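Local structure of CELL WALL surface anchor family protein (Streptococcus pneumoniae, 2WW8) at residues Ala248-Ile259 with Ile331-Ala342; Ser266-Thr274 with Lys365-Arg375. The protein is a pilus adhesin of Streptococcus pneumoniae that probably mediates recognition of host cells. All coordinates share one frame; numbering follows the deposited sequence.

The four segments belong to one domain of the von Willebrand factor A type, built on a parallel sheet with helices on both faces. From the N terminus the chain runs through helix 248-259, then segment 266-274, which carries strand 269-274, then segment 331-342, then segment 365-375, which carries the end of helix 359-373. Contact 1 pairs the first with the third and closes a loop of 71 residues. Contact 2 pairs the second with the fourth and closes one of 90. The two loops therefore cross rather than nest. Their centres lie about 17 Å apart. The strand joins them: Leu334 and Val338 of contact 1 pack on Val270 and Leu272, while Ala271 and Val273 serve contact 2.

Contact 1. Residues Ala248-Ile259 with Ile331-Ala342; sequences AERAGEATRSLI and IVELKNKVPTEA
In this von Willebrand A-type domain, helix 248-259 packs against helix 331-337 and the loop after it, with Arg256 and Ile259 meeting Lys335 and Val338. The two helices run antiparallel (165°), their axes 9.8 Å apart. Arg256 is extended from CG to NE and reaches across to the backbone of segment 331-342. There its NE donates to Lys335 O at 2.9 Å, and NH2 adds a weak bond to the same oxygen. The NE bond is bent (141°), with NE tilted from the carbonyl plane. Val338 N reaches that oxygen from the opposite face. Thr340 CG2 lies over one face of the guanidinium, 3.8 Å from Arg256 NH1. Lys335 lays its CG against Ile259 CG2 at 3.8 Å, while its amino group pairs with Asp260.

Ile259 CD1 comes to 3.2 Å from Leu334 CD2, closer than usual for two carbons. Val338 CG2 touches Thr255 CG2, and Val338 CG1 sits 3.7 Å from Gly252 CA. Gly252 CA also lies close to Pro339 O. A water donates to both Ala248 O and Pro339 O. Ala248 CB packs on the backbone of Glu341. The side chain of Ala342 lies about 8 Å from the magnesium ion bound by Ser234, Ser236 and Asp387, the metal-ion-dependent adhesion site typical of this fold.

Contact 2. Residues Ser266-Thr274 with Lys365-Arg375; sequences SENRVALVT and KADEILTQQAR. With CA (calcium ion), chain C.
Arg375 grips Glu267 end-on, with NH1 and NH2 each 2.8 Å from Glu267 O. The oxygen lies in the guanidinium plane, and both nitrogens lie in the plane of the carbonyl. A bend in the Arg375 chain at chi3 (-79°) brings the guanidinium up to Glu267 O. Arg269 makes the return link: its NH1 donates to Gln373 O at 3.0 Å in a fairly straight bond (161°), and NH2 adds a weak one. Gln373 is the last residue of the helix, so the arginine's positive charge may also be favoured by the negative end of the helix dipole. The two guanidinium planes stand 73° apart. Arg269 CD sits over the centre of the Arg375 guanidinium, 3.3 Å above its plane. Arg269 NH1 and Arg375 NH2 both form salt bridges with Asp226 OD1, which probably offsets part of their charge.

Strand 269-274 belongs to the parallel sheet of the von Willebrand A-type domain, and helix 365-373 runs roughly antiparallel to it along one face of the sheet. Asp367 on the helix binds a calcium ion through OD2 at 2.4 Å and OD1 at 2.6 Å. Asn526, Asp530 and three waters complete the site. Thr371 OG1 donates to Asp367 O and accepts from one of these waters, a second-shell tie.

Farther along the strand, at Ala271 and Val273, the contact is apolar. Ile369 CD1 lies 3.8 Å from Val273 CG2, and Ile369 CG2 faces Ala271 CB. Lys365 rests CG on Val273 CG2 at 3.7 Å, while its NZ turns away to a salt bridge with Glu368 OE1.

Contact 1. Residues Ala248-Ile259 with Ile331-Ala342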
loop_
_atom_site.group_PDB
_atom_site.type_symbol
_atom_site.label_atom_id
_atom_site.label_comp_id
_atom_site.label_asym_id
_atom_site.label_seq_id
_atom_site.Cartn_x
_atom_site.Cartn_y
_atom_site.Cartn_z
ATOM N N ALA A 248 -18.692 -25.831 -15.835
ATOM C CA ALA A 248 -18.531 -25.916 -14.386
ATOM C C ALA A 248 -17.717 -24.730 -13.868
ATOM O O ALA A 248 -18.093 -24.065 -12.871
ATOM C CB ALA A 248 -17.970 -27.251 -13.981
ATOM N N GLU A 249 -16.608 -24.456 -14.535
ATOM C CA GLU A 249 -15.760 -23.422 -13.998
ATOM C C GLU A 249 -16.426 -22.055 -14.075
ATOM O O GLU A 249 -16.289 -21.228 -13.165
ATOM C CB GLU A 249 -14.319 -23.443 -14.522
ATOM C CG GLU A 249 -14.078 -22.770 -15.790
ATOM C CD GLU A 249 -12.675 -22.918 -16.353
ATOM O OE1 GLU A 249 -11.803 -23.638 -15.825
ATOM O OE2 GLU A 249 -12.467 -22.300 -17.404
ATOM N N ARG A 250 -17.124 -21.777 -15.162
ATOM C CA ARG A 250 -17.743 -20.489 -15.288
ATOM C C ARG A 250 -18.953 -20.331 -14.368
ATOM O O ARG A 250 -19.190 -19.233 -13.877
ATOM C CB ARG A 250 -18.033 -20.110 -16.752
ATOM C CG ARG A 250 -16.739 -19.962 -17.576
ATOM C CD ARG A 250 -17.030 -19.740 -19.034
ATOM N NE ARG A 250 -15.770 -19.581 -19.724
ATOM C CZ ARG A 250 -15.580 -19.588 -21.049
ATOM N NH1 ARG A 250 -16.580 -19.705 -21.924
ATOM N NH2 ARG A 250 -14.351 -19.413 -21.516
ATOM N N ALA A 251 -19.755 -21.369 -14.195
ATOM C CA ALA A 251 -20.915 -21.308 -13.286
ATOM C C ALA A 251 -20.379 -21.182 -11.883
ATOM O O ALA A 251 -21.039 -20.487 -11.131
ATOM C CB ALA A 251 -21.767 -22.563 -13.371
ATOM N N GLY A 252 -19.266 -21.857 -11.547
ATOM C CA GLY A 252 -18.633 -21.760 -10.220
ATOM C C GLY A 252 -18.068 -20.365 -9.959
ATOM O O GLY A 252 -18.349 -19.768 -8.909
ATOM N N GLU A 253 -17.309 -19.810 -10.903
ATOM C CA GLU A 253 -16.824 -18.439 -10.730
ATOM C C GLU A 253 -17.981 -17.425 -10.623
ATOM O O GLU A 253 -17.859 -16.473 -9.830
ATOM C CB GLU A 253 -15.844 -18.013 -11.827
ATOM C CG GLU A 253 -14.564 -18.895 -11.936
ATOM C CD GLU A 253 -13.743 -18.775 -13.257
ATOM O OE1 GLU A 253 -14.213 -18.165 -14.262
ATOM O OE2 GLU A 253 -12.609 -19.331 -13.313
ATOM N N ALA A 254 -19.054 -17.602 -11.410
ATOM C CA ALA A 254 -20.220 -16.716 -11.343
ATOM C C ALA A 254 -20.884 -16.866 -9.945
ATOM O O ALA A 254 -21.228 -15.874 -9.318
ATOM C CB ALA A 254 -21.241 -17.034 -12.433
ATOM N N THR A 255 -21.026 -18.098 -9.448
ATOM C CA THR A 255 -21.618 -18.324 -8.128
ATOM C C THR A 255 -20.832 -17.590 -7.024
ATOM O O THR A 255 -21.458 -16.855 -6.228
ATOM C CB THR A 255 -21.758 -19.830 -7.841
ATOM O OG1 THR A 255 -22.585 -20.407 -8.848
ATOM C CG2 THR A 255 -22.329 -20.188 -6.445
ATOM N N ARG A 256 -19.505 -17.781 -7.020
ATOM C CA ARG A 256 -18.631 -17.104 -6.066
ATOM C C ARG A 256 -18.824 -15.586 -6.125
ATOM O O ARG A 256 -18.828 -14.996 -5.040
ATOM C CB ARG A 256 -17.146 -17.443 -6.220
ATOM C CG ARG A 256 -16.878 -18.938 -5.883
ATOM C CD ARG A 256 -15.419 -19.273 -6.240
ATOM N NE ARG A 256 -15.244 -20.633 -5.751
ATOM C CZ ARG A 256 -14.287 -21.477 -6.111
ATOM N NH1 ARG A 256 -13.364 -21.072 -6.989
ATOM N NH2 ARG A 256 -14.276 -22.697 -5.557
ATOM N N SER A 257 -18.939 -15.003 -7.327
ATOM C CA SER A 257 -19.083 -13.539 -7.431
ATOM C C SER A 257 -20.447 -13.082 -6.937
ATOM O O SER A 257 -20.526 -12.065 -6.272
ATOM C CB SER A 257 -18.814 -12.947 -8.813
ATOM O OG SER A 257 -19.110 -11.563 -8.738
ATOM N N LEU A 258 -21.488 -13.844 -7.234
ATOM C CA LEU A 258 -22.823 -13.571 -6.721
ATOM C C LEU A 258 -22.865 -13.641 -5.168
ATOM O O LEU A 258 -23.446 -12.787 -4.509
ATOM C CB LEU A 258 -23.858 -14.541 -7.333
ATOM C CG LEU A 258 -25.298 -14.399 -6.805
ATOM C CD1 LEU A 258 -25.862 -13.018 -7.142
ATOM C CD2 LEU A 258 -26.224 -15.512 -7.286
ATOM N N ILE A 259 -22.225 -14.648 -4.583
ATOM C CA ILE A 259 -22.075 -14.726 -3.139
ATOM C C ILE A 259 -21.426 -13.420 -2.637
ATOM O O ILE A 259 -21.942 -12.825 -1.679
ATOM C CB ILE A 259 -21.244 -15.956 -2.746
ATOM C CG1 ILE A 259 -22.081 -17.203 -3.072
ATOM C CG2 ILE A 259 -20.865 -15.891 -1.281
ATOM C CD1 ILE A 259 -21.259 -18.490 -2.992
ATOM N N ILE A 331 -18.522 -17.826 5.127
ATOM C CA ILE A 331 -18.686 -17.445 3.717
ATOM C C ILE A 331 -17.452 -17.848 2.908
ATOM O O ILE A 331 -17.594 -18.378 1.801
ATOM C CB ILE A 331 -18.962 -15.936 3.552
ATOM C CG1 ILE A 331 -20.387 -15.612 4.090
ATOM C CG2 ILE A 331 -18.799 -15.546 2.070
ATOM C CD1 ILE A 331 -20.561 -14.205 4.482
ATOM N N VAL A 332 -16.259 -17.616 3.468
ATOM C CA VAL A 332 -15.013 -18.088 2.857
ATOM C C VAL A 332 -15.033 -19.614 2.593
ATOM O O VAL A 332 -14.590 -20.099 1.564
ATOM C CB VAL A 332 -13.749 -17.691 3.651
ATOM C CG1 VAL A 332 -12.453 -18.435 3.114
ATOM C CG2 VAL A 332 -13.568 -16.167 3.617
ATOM N N GLU A 333 -15.553 -20.347 3.568
ATOM C CA GLU A 333 -15.585 -21.782 3.514
ATOM C C GLU A 333 -16.606 -22.204 2.469
ATOM O O GLU A 333 -16.320 -23.053 1.635
ATOM C CB GLU A 333 -15.895 -22.278 4.925
ATOM C CG GLU A 333 -15.827 -23.784 5.028
ATOM C CD GLU A 333 -16.228 -24.297 6.415
ATOM O OE1 GLU A 333 -16.349 -23.495 7.384
ATOM O OE2 GLU A 333 -16.459 -25.529 6.476
ATOM N N LEU A 334 -17.771 -21.554 2.460
ATOM C CA LEU A 334 -18.810 -21.838 1.480
ATOM C C LEU A 334 -18.316 -21.600 0.038
ATOM O O LEU A 334 -18.509 -22.440 -0.858
ATOM C CB LEU A 334 -20.078 -21.075 1.868
ATOM C CG LEU A 334 -21.338 -21.052 0.992
ATOM C CD1 LEU A 334 -22.546 -20.398 1.720
ATOM C CD2 LEU A 334 -21.066 -20.304 -0.324
ATOM N N LYS A 335 -17.684 -20.456 -0.211
ATOM C CA LYS A 335 -17.178 -20.190 -1.560
ATOM C C LYS A 335 -16.113 -21.227 -1.934
ATOM O O LYS A 335 -16.038 -21.562 -3.091
ATOM C CB LYS A 335 -16.526 -18.797 -1.647
ATOM C CG LYS A 335 -17.544 -17.619 -1.684
ATOM C CD LYS A 335 -16.799 -16.345 -1.496
ATOM C CE LYS A 335 -16.075 -15.946 -2.694
ATOM N NZ LYS A 335 -15.268 -14.742 -2.319
ATOM N N ASN A 336 -15.261 -21.716 -1.027
ATOM C CA ASN A 336 -14.320 -22.815 -1.346
ATOM C C ASN A 336 -14.969 -24.169 -1.628
ATOM O O ASN A 336 -14.301 -25.102 -2.103
ATOM C CB ASN A 336 -13.313 -23.050 -0.217
ATOM C CG ASN A 336 -12.255 -21.944 -0.133
ATOM O OD1 ASN A 336 -11.938 -21.313 -1.143
ATOM N ND2 ASN A 336 -11.719 -21.690 1.057
ATOM N N LYS A 337 -16.246 -24.301 -1.292
ATOM C CA LYS A 337 -16.987 -25.538 -1.576
ATOM C C LYS A 337 -17.660 -25.504 -2.916
ATOM O O LYS A 337 -18.091 -26.567 -3.419
ATOM C CB LYS A 337 -18.046 -25.798 -0.491
ATOM C CG LYS A 337 -17.200 -26.353 0.672
ATOM C CD LYS A 337 -18.008 -26.615 1.886
ATOM C CE LYS A 337 -18.350 -28.088 1.893
ATOM N NZ LYS A 337 -19.331 -28.306 3.039
ATOM N N VAL A 338 -17.800 -24.298 -3.476
ATOM C CA VAL A 338 -18.350 -24.156 -4.831
ATOM C C VAL A 338 -17.459 -24.970 -5.812
ATOM O O VAL A 338 -16.293 -24.690 -5.877
ATOM C CB VAL A 338 -18.431 -22.692 -5.273
ATOM C CG1 VAL A 338 -18.977 -22.646 -6.692
ATOM C CG2 VAL A 338 -19.356 -21.868 -4.328
ATOM N N PRO A 339 -18.016 -25.943 -6.570
ATOM C CA PRO A 339 -17.210 -26.733 -7.484
ATOM C C PRO A 339 -16.857 -25.889 -8.734
ATOM O O PRO A 339 -17.711 -25.102 -9.188
ATOM C CB PRO A 339 -18.160 -27.882 -7.869
ATOM C CG PRO A 339 -19.527 -27.249 -7.812
ATOM C CD PRO A 339 -19.436 -26.339 -6.607
ATOM N N THR A 340 -15.657 -26.088 -9.280
ATOM C CA THR A 340 -15.344 -25.530 -10.623
ATOM C C THR A 340 -15.026 -26.613 -11.672
ATOM O O THR A 340 -14.467 -26.313 -12.745
ATOM C CB THR A 340 -14.142 -24.550 -10.563
ATOM O OG1 THR A 340 -13.048 -25.213 -9.910
ATOM C CG2 THR A 340 -14.547 -23.301 -9.793
ATOM N N GLU A 341 -15.364 -27.856 -11.321
ATOM C CA GLU A 341 -15.189 -29.023 -12.198
ATOM C C GLU A 341 -16.412 -29.879 -11.976
ATOM O O GLU A 341 -17.065 -29.760 -10.909
ATOM C CB GLU A 341 -13.965 -29.851 -11.742
ATOM C CG GLU A 341 -12.653 -29.061 -11.561
ATOM C CD GLU A 341 -11.966 -28.654 -12.868
ATOM O OE1 GLU A 341 -12.319 -29.152 -13.971
ATOM O OE2 GLU A 341 -11.036 -27.822 -12.796
ATOM N N ALA A 342 -16.678 -30.762 -12.933
ATOM C CA ALA A 342 -17.633 -31.837 -12.827
ATOM C C ALA A 342 -16.899 -33.096 -13.323
ATOM O O ALA A 342 -15.749 -33.053 -13.729
ATOM C CB ALA A 342 -18.881 -31.531 -13.694
HETATM O O HOH W 1 -19.814 -25.257 -11.011
#

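Contact 2. Residues Ser266-Thr274 with Lys365-Arg375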
loop_
_atom_site.group_PDB
_atom_site.type_symbol
_atom_site.label_atom_id
_atom_site.label_comp_id
_atom_site.label_asym_id
_atom_site.label_seq_id
_atom_site.Cartn_x
_atom_site.Cartn_y
_atom_site.Cartn_z
ATOM N N SER A 266 -23.678 -7.241 5.288
ATOM C CA SER A 266 -23.553 -8.227 6.376
ATOM C C SER A 266 -24.891 -8.744 6.967
ATOM O O SER A 266 -24.880 -9.762 7.676
ATOM C CB SER A 266 -22.638 -7.651 7.497
ATOM O OG SER A 266 -23.336 -6.620 8.216
ATOM N N GLU A 267 -26.025 -8.081 6.715
ATOM C CA GLU A 267 -27.313 -8.682 7.103
ATOM C C GLU A 267 -27.860 -9.853 6.276
ATOM O O GLU A 267 -28.740 -10.611 6.734
ATOM C CB GLU A 267 -28.424 -7.645 7.221
ATOM C CG GLU A 267 -28.013 -6.356 7.871
ATOM C CD GLU A 267 -28.529 -6.347 9.258
ATOM O OE1 GLU A 267 -28.160 -7.355 9.915
ATOM O OE2 GLU A 267 -29.284 -5.389 9.631
ATOM N N ASN A 268 -27.315 -10.049 5.075
ATOM C CA ASN A 268 -27.916 -10.981 4.135
ATOM C C ASN A 268 -27.311 -12.325 4.514
ATOM O O ASN A 268 -26.273 -12.340 5.129
ATOM C CB ASN A 268 -27.573 -10.597 2.694
ATOM C CG ASN A 268 -28.299 -9.338 2.227
ATOM O OD1 ASN A 268 -29.307 -8.924 2.798
ATOM N ND2 ASN A 268 -27.836 -8.778 1.124
ATOM N N ARG A 269 -27.983 -13.436 4.217
ATOM C CA ARG A 269 -27.406 -14.724 4.526
ATOM C C ARG A 269 -27.511 -15.591 3.272
ATOM O O ARG A 269 -28.426 -15.387 2.475
ATOM C CB ARG A 269 -28.144 -15.389 5.695
ATOM C CG ARG A 269 -27.809 -14.826 7.091
ATOM C CD ARG A 269 -29.120 -15.031 7.877
ATOM N NE ARG A 269 -29.149 -16.292 8.575
ATOM C CZ ARG A 269 -30.210 -17.072 8.785
ATOM N NH1 ARG A 269 -31.425 -16.837 8.337
ATOM N NH2 ARG A 269 -30.040 -18.179 9.487
ATOM N N VAL A 270 -26.582 -16.538 3.093
ATOM C CA VAL A 270 -26.537 -17.423 1.919
ATOM C C VAL A 270 -26.269 -18.879 2.332
ATOM O O VAL A 270 -25.562 -19.137 3.339
ATOM C CB VAL A 270 -25.422 -16.964 0.900
ATOM C CG1 VAL A 270 -25.836 -15.695 0.229
ATOM C CG2 VAL A 270 -24.044 -16.819 1.528
ATOM N N ALA A 271 -26.780 -19.804 1.538
ATOM C CA ALA A 271 -26.480 -21.225 1.651
ATOM C C ALA A 271 -26.296 -21.727 0.211
ATOM O O ALA A 271 -26.672 -21.043 -0.717
ATOM C CB ALA A 271 -27.695 -21.915 2.279
ATOM N N LEU A 272 -25.764 -22.937 0.020
ATOM C CA LEU A 272 -25.310 -23.448 -1.272
ATOM C C LEU A 272 -25.695 -24.920 -1.307
ATOM O O LEU A 272 -25.388 -25.705 -0.381
ATOM C CB LEU A 272 -23.779 -23.278 -1.407
ATOM C CG LEU A 272 -23.145 -24.098 -2.566
ATOM C CD1 LEU A 272 -23.619 -23.534 -3.933
ATOM C CD2 LEU A 272 -21.594 -24.074 -2.380
ATOM N N VAL A 273 -26.430 -25.278 -2.355
ATOM C CA VAL A 273 -26.796 -26.668 -2.569
ATOM C C VAL A 273 -26.268 -27.044 -3.955
ATOM O O VAL A 273 -26.763 -26.528 -4.973
ATOM C CB VAL A 273 -28.315 -26.902 -2.511
ATOM C CG1 VAL A 273 -28.704 -28.392 -2.836
ATOM C CG2 VAL A 273 -28.917 -26.477 -1.105
ATOM N N THR A 274 -25.330 -27.986 -3.984
ATOM C CA THR A 274 -24.870 -28.558 -5.237
ATOM C C THR A 274 -25.513 -29.928 -5.454
ATOM O O THR A 274 -25.598 -30.739 -4.505
ATOM C CB THR A 274 -23.353 -28.638 -5.238
ATOM O OG1 THR A 274 -22.847 -27.282 -5.274
ATOM C CG2 THR A 274 -22.815 -29.388 -6.506
ATOM N N LYS A 365 -34.428 -29.458 -1.128
ATOM C CA LYS A 365 -33.406 -29.031 -0.213
ATOM C C LYS A 365 -33.477 -27.497 -0.060
ATOM O O LYS A 365 -33.387 -27.037 1.050
ATOM C CB LYS A 365 -32.013 -29.497 -0.676
ATOM C CG LYS A 365 -30.950 -29.129 0.396
ATOM C CD LYS A 365 -31.365 -29.645 1.780
ATOM C CE LYS A 365 -30.888 -31.063 1.982
ATOM N NZ LYS A 365 -31.253 -31.495 3.359
ATOM N N ALA A 366 -33.649 -26.714 -1.127
ATOM C CA ALA A 366 -33.789 -25.246 -0.965
ATOM C C ALA A 366 -35.038 -24.905 -0.131
ATOM O O ALA A 366 -34.973 -24.101 0.789
ATOM C CB ALA A 366 -33.896 -24.545 -2.311
ATOM N N ASP A 367 -36.183 -25.525 -0.400
ATOM C CA ASP A 367 -37.384 -25.251 0.424
ATOM C C ASP A 367 -37.155 -25.629 1.897
ATOM O O ASP A 367 -37.550 -24.870 2.774
ATOM C CB ASP A 367 -38.547 -26.077 -0.155
ATOM C CG ASP A 367 -39.888 -25.698 0.425
ATOM O OD1 ASP A 367 -40.115 -24.530 0.749
ATOM O OD2 ASP A 367 -40.768 -26.561 0.525
ATOM N N GLU A 368 -36.486 -26.760 2.166
ATOM C CA GLU A 368 -36.144 -27.163 3.532
ATOM C C GLU A 368 -35.277 -26.140 4.263
ATOM O O GLU A 368 -35.588 -25.728 5.395
ATOM C CB GLU A 368 -35.443 -28.547 3.534
ATOM C CG GLU A 368 -34.936 -29.003 4.871
ATOM C CD GLU A 368 -34.372 -30.448 4.796
ATOM O OE1 GLU A 368 -34.056 -31.021 3.723
ATOM O OE2 GLU A 368 -34.280 -31.076 5.857
ATOM N N ILE A 369 -34.186 -25.714 3.634
ATOM C CA ILE A 369 -33.329 -24.691 4.233
ATOM C C ILE A 369 -34.103 -23.400 4.553
ATOM O O ILE A 369 -33.988 -22.879 5.653
ATOM C CB ILE A 369 -32.099 -24.377 3.342
ATOM C CG1 ILE A 369 -31.217 -25.636 3.327
ATOM C CG2 ILE A 369 -31.376 -23.073 3.797
ATOM C CD1 ILE A 369 -30.128 -25.516 2.312
ATOM N N LEU A 370 -34.837 -22.863 3.586
ATOM C CA LEU A 370 -35.602 -21.599 3.822
ATOM C C LEU A 370 -36.707 -21.813 4.857
ATOM O O LEU A 370 -36.857 -21.001 5.777
ATOM C CB LEU A 370 -36.161 -21.144 2.490
ATOM C CG LEU A 370 -35.118 -20.601 1.521
ATOM C CD1 LEU A 370 -35.771 -20.465 0.162
ATOM C CD2 LEU A 370 -34.520 -19.205 2.056
ATOM N N THR A 371 -37.422 -22.941 4.771
ATOM C CA THR A 371 -38.459 -23.210 5.754
ATOM C C THR A 371 -37.857 -23.268 7.181
ATOM O O THR A 371 -38.394 -22.728 8.156
ATOM C CB THR A 371 -39.290 -24.483 5.351
ATOM O OG1 THR A 371 -39.985 -24.200 4.115
ATOM C CG2 THR A 371 -40.362 -24.731 6.435
ATOM N N GLN A 372 -36.752 -23.994 7.309
ATOM C CA GLN A 372 -36.218 -24.283 8.637
ATOM C C GLN A 372 -35.346 -23.161 9.158
ATOM O O GLN A 372 -35.337 -22.926 10.358
ATOM C CB GLN A 372 -35.409 -25.564 8.623
ATOM C CG GLN A 372 -36.387 -26.726 8.455
ATOM C CD GLN A 372 -35.633 -28.007 8.542
ATOM O OE1 GLN A 372 -34.419 -27.979 8.762
ATOM N NE2 GLN A 372 -36.312 -29.129 8.360
ATOM N N GLN A 373 -34.650 -22.466 8.265
ATOM C CA GLN A 373 -33.613 -21.533 8.744
ATOM C C GLN A 373 -33.832 -20.049 8.411
ATOM O O GLN A 373 -33.183 -19.226 9.034
ATOM C CB GLN A 373 -32.257 -21.939 8.199
ATOM C CG GLN A 373 -31.898 -23.449 8.469
ATOM C CD GLN A 373 -30.553 -23.748 7.786
ATOM O OE1 GLN A 373 -29.637 -22.926 7.852
ATOM N NE2 GLN A 373 -30.422 -24.867 7.147
ATOM N N ALA A 374 -34.704 -19.698 7.474
ATOM C CA ALA A 374 -34.853 -18.295 7.097
ATOM C C ALA A 374 -35.452 -17.486 8.256
ATOM O O ALA A 374 -36.243 -17.990 9.078
ATOM C CB ALA A 374 -35.751 -18.166 5.852
ATOM N N ARG A 375 -35.069 -16.214 8.302
ATOM C CA ARG A 375 -35.703 -15.301 9.195
ATOM C C ARG A 375 -37.155 -15.007 8.836
ATOM O O ARG A 375 -37.547 -15.048 7.679
ATOM C CB ARG A 375 -34.886 -14.013 9.338
ATOM C CG ARG A 375 -33.487 -14.338 9.874
ATOM C CD ARG A 375 -32.618 -13.113 9.623
ATOM N NE ARG A 375 -32.217 -13.122 8.217
ATOM C CZ ARG A 375 -31.212 -12.382 7.753
ATOM N NH1 ARG A 375 -30.648 -11.509 8.570
ATOM N NH2 ARG A 375 -30.872 -12.432 6.477
HETATM CA CA CA C . -42.630 -25.136 1.057
HETATM O O HOH W 2 -42.407 -24.657 3.417
HETATM O O HOH W 3 -43.675 -27.206 1.594
HETATM O O HOH W 4 -45.035 -24.737 1.343
#